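Long-range contact in ATP-dependent zinc metalloprotease FtsH (Thermotoga maritima, PDB 4M8A), which probably acts as a processive, ATP-dependent zinc metalloprotease that degrades cytoplasmic and membrane proteins, the chain here being its periplasmic domain: residues S21-V26 / L34-K39. Numbering follows the deposited sequence.
Sequences SVVSEV and LRVYTK
The Tyr37 ring has Glu25 O at its edge, in plane, 3.9 Å from CD1. Glu25 lies alongside, its carboxylate turned 39° from the ring; with CG anti to the backbone N (chi1 -179°) the extended chain runs side by side with the tyrosine, CB and OE1 each facing CD1, and OE2 is hydrogen-bonded to Ser69 OG on strand 67-71. The backbones join through Tyr37 N to Glu25 O, 2.8 Å and nearly straight. Tyr37 O in turn takes two N-H groups from one face of its plane, Ser24 N at 2.8 Å and Glu25 N at 3.3 Å. Beyond them, Val22 O receives Lys39 N at 2.6 Å, while Val22 CG1 touches Thr38 CG2 at 3.7 Å and CG2 packs on Thr38 CB. With Val22 cut back to an alanine, both methyls would go, and a gap is likely to open beside Thr38 CB and CG2, their apolar contacts lost. Val23 CG1 meets Val36 CG1 at 4.0 Å on the face where Val26 and Val36 pack against Phe12 of helix 9-17. Two residues, Ser24 and Glu25, set against one, Tyr37, make a classic beta bulge in the antiparallel hairpin at the centre of this periplasmic domain's mixed sheet.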
ATOM      1  N   SER B  21       3.500 -13.005   6.190  1.00 38.30           N
ATOM      2  CA  SER B  21       3.634 -13.662   4.885  1.00 34.95           C
ATOM      3  C   SER B  21       4.999 -14.266   4.673  1.00 32.71           C
ATOM      4  O   SER B  21       6.042 -13.634   4.880  1.00 33.38           O
ATOM      5  CB  SER B  21       3.255 -12.799   3.680  1.00 27.12           C
ATOM      6  OG  SER B  21       3.492 -13.534   2.480  1.00 27.99           O
ATOM      7  N   VAL B  22       4.974 -15.518   4.250  1.00 25.69           N
ATOM      8  CA  VAL B  22       6.172 -16.297   4.090  0.50 25.62           C
ATOM      9  C   VAL B  22       6.675 -16.148   2.655  1.00 17.43           C
ATOM     10  O   VAL B  22       7.699 -16.705   2.305  0.50 21.54           O
ATOM     11  CB  VAL B  22       5.889 -17.788   4.429  1.00 40.49           C
ATOM     12  CG1 VAL B  22       5.008 -18.422   3.358  1.00 43.96           C
ATOM     13  CG2 VAL B  22       7.184 -18.579   4.623  1.00 45.37           C
ATOM     14  N   VAL B  23       5.981 -15.365   1.825  1.00 16.49           N
ATOM     15  CA  VAL B  23       6.378 -15.267   0.408  1.00 13.41           C
ATOM     16  C   VAL B  23       7.589 -14.357   0.193  1.00 14.06           C
ATOM     17  O   VAL B  23       7.567 -13.170   0.557  1.00 15.14           O
ATOM     18  CB  VAL B  23       5.232 -14.823  -0.532  1.00 11.92           C
ATOM     19  CG1 VAL B  23       5.716 -14.785  -1.986  1.00 11.51           C
ATOM     20  CG2 VAL B  23       4.023 -15.755  -0.391  1.00 16.32           C
ATOM     21  N   SER B  24       8.640 -14.905  -0.418  1.00 11.74           N
ATOM     22  CA  SER B  24       9.838 -14.111  -0.690  1.00 11.37           C
ATOM     23  C   SER B  24       9.922 -13.643  -2.134  1.00  9.85           C
ATOM     24  O   SER B  24      10.394 -12.541  -2.396  1.00 12.11           O
ATOM     25  CB  SER B  24      11.102 -14.881  -0.321  1.00 16.45           C
ATOM     26  OG  SER B  24      11.107 -16.148  -0.929  1.00 18.87           O
ATOM     27  N   GLU B  25       9.471 -14.470  -3.070  1.00 10.00           N
ATOM     28  CA  GLU B  25       9.654 -14.155  -4.481  1.00 10.04           C
ATOM     29  C   GLU B  25       8.539 -14.774  -5.301  1.00  8.87           C
ATOM     30  O   GLU B  25       8.092 -15.891  -5.018  1.00 10.16           O
ATOM     31  CB  GLU B  25      11.022 -14.651  -5.011  1.00 10.84           C
ATOM     32  CG  GLU B  25      11.235 -14.311  -6.493  1.00 14.18           C
ATOM     33  CD  GLU B  25      12.624 -14.610  -6.986  1.00 18.67           C
ATOM     34  OE1 GLU B  25      13.342 -15.350  -6.295  1.00 21.96           O
ATOM     35  OE2 GLU B  25      12.991 -14.103  -8.073  1.00 18.90           O
ATOM     36  N   VAL B  26       8.095 -14.036  -6.315  1.00  8.95           N
ATOM     37  CA  VAL B  26       7.178 -14.561  -7.307  1.00  9.87           C
ATOM     38  C   VAL B  26       7.795 -14.348  -8.673  1.00  8.73           C
ATOM     39  O   VAL B  26       8.090 -13.216  -9.054  1.00  9.87           O
ATOM     40  CB  VAL B  26       5.795 -13.874  -7.231  1.00  8.29           C
ATOM     41  CG1 VAL B  26       4.874 -14.412  -8.305  1.00 10.37           C
ATOM     42  CG2 VAL B  26       5.176 -14.084  -5.831  1.00 10.61           C
ATOM     43  N   LEU B  34       3.221 -19.130 -12.328  1.00 11.85           N
ATOM     44  CA  LEU B  34       3.956 -18.377 -11.335  1.00 11.05           C
ATOM     45  C   LEU B  34       4.746 -19.349 -10.498  1.00 11.53           C
ATOM     46  O   LEU B  34       4.211 -20.343 -10.027  1.00 14.93           O
ATOM     47  CB  LEU B  34       3.004 -17.630 -10.394  1.00 12.92           C
ATOM     48  CG  LEU B  34       1.851 -16.834 -10.998  1.00 17.47           C
ATOM     49  CD1 LEU B  34       1.027 -16.212  -9.893  1.00 15.56           C
ATOM     50  CD2 LEU B  34       2.353 -15.775 -11.962  1.00 17.69           C
ATOM     51  N   ARG B  35       6.031 -19.086 -10.316  0.55  9.92           N
ATOM     52  CA  ARG B  35       6.799 -19.862  -9.363  0.55  8.95           C
ATOM     53  C   ARG B  35       6.945 -19.021  -8.115  0.55  9.71           C
ATOM     54  O   ARG B  35       7.421 -17.879  -8.163  0.55 10.22           O
ATOM     55  CB  ARG B  35       8.158 -20.243  -9.930  0.55 13.62           C
ATOM     56  CG  ARG B  35       8.097 -21.348 -10.956  0.55 16.21           C
ATOM     57  CD  ARG B  35       9.473 -21.918 -11.162  0.55 16.58           C
ATOM     58  NE  ARG B  35      10.054 -21.465 -12.415  0.55 26.62           N
ATOM     59  CZ  ARG B  35      10.989 -20.530 -12.515  0.55 25.28           C
ATOM     60  NH1 ARG B  35      11.473 -19.929 -11.428  0.55 23.30           N
ATOM     61  NH2 ARG B  35      11.446 -20.210 -13.710  0.55  8.07           N
ATOM     62  N   VAL B  36       6.506 -19.587  -7.004  1.00 10.26           N
ATOM     63  CA  VAL B  36       6.381 -18.853  -5.754  1.00 11.27           C
ATOM     64  C   VAL B  36       7.348 -19.430  -4.717  1.00  9.36           C
ATOM     65  O   VAL B  36       7.275 -20.598  -4.363  1.00 13.19           O
ATOM     66  CB  VAL B  36       4.938 -18.925  -5.228  1.00 12.47           C
ATOM     67  CG1 VAL B  36       4.794 -18.162  -3.919  1.00 13.41           C
ATOM     68  CG2 VAL B  36       3.961 -18.409  -6.288  1.00 13.09           C
ATOM     69  N   TYR B  37       8.262 -18.599  -4.252  1.00 10.82           N
ATOM     70  CA  TYR B  37       9.279 -19.006  -3.296  1.00 11.32           C
ATOM     71  C   TYR B  37       8.947 -18.462  -1.919  1.00 10.51           C
ATOM     72  O   TYR B  37       8.516 -17.323  -1.784  1.00 13.00           O
ATOM     73  CB  TYR B  37      10.652 -18.489  -3.737  1.00 11.25           C
ATOM     74  CG  TYR B  37      11.118 -19.041  -5.058  1.00 10.44           C
ATOM     75  CD1 TYR B  37      10.687 -18.487  -6.270  1.00 10.90           C
ATOM     76  CD2 TYR B  37      11.995 -20.120  -5.105  1.00 10.24           C
ATOM     77  CE1 TYR B  37      11.122 -19.001  -7.484  1.00 12.80           C
ATOM     78  CE2 TYR B  37      12.433 -20.637  -6.310  1.00 13.86           C
ATOM     79  CZ  TYR B  37      11.991 -20.082  -7.498  1.00 12.99           C
ATOM     80  OH  TYR B  37      12.421 -20.614  -8.703  1.00 17.56           O
ATOM     81  N   THR B  38       9.175 -19.272  -0.898  1.00 14.86           N
ATOM     82  CA  THR B  38       8.905 -18.876   0.467  1.00 16.21           C
ATOM     83  C   THR B  38      10.187 -18.662   1.256  1.00 17.33           C
ATOM     84  O   THR B  38      11.251 -19.199   0.917  1.00 19.74           O
ATOM     85  CB  THR B  38       8.058 -19.910   1.205  1.00 22.24           C
ATOM     86  OG1 THR B  38       8.775 -21.147   1.267  1.00 20.73           O
ATOM     87  CG2 THR B  38       6.738 -20.121   0.503  1.00 23.69           C
ATOM     88  N   LYS B  39      10.071 -17.886   2.328  1.00 19.13           N
ATOM     89  CA  LYS B  39      11.212 -17.587   3.180  1.00 22.61           C
ATOM     90  C   LYS B  39      11.747 -18.826   3.872  1.00 23.31           C
ATOM     91  O   LYS B  39      12.914 -18.849   4.272  1.00 27.23           O
ATOM     92  CB  LYS B  39      10.841 -16.521   4.208  1.00 23.34           C
ATOM     93  CG  LYS B  39      10.478 -15.192   3.567  1.00 25.63           C
ATOM     94  CD  LYS B  39      10.235 -14.096   4.592  1.00 27.50           C
ATOM     95  CE  LYS B  39       9.821 -12.803   3.891  1.00 30.55           C
ATOM     96  NZ  LYS B  39       9.432 -11.734   4.860  1.00 35.70           N
TER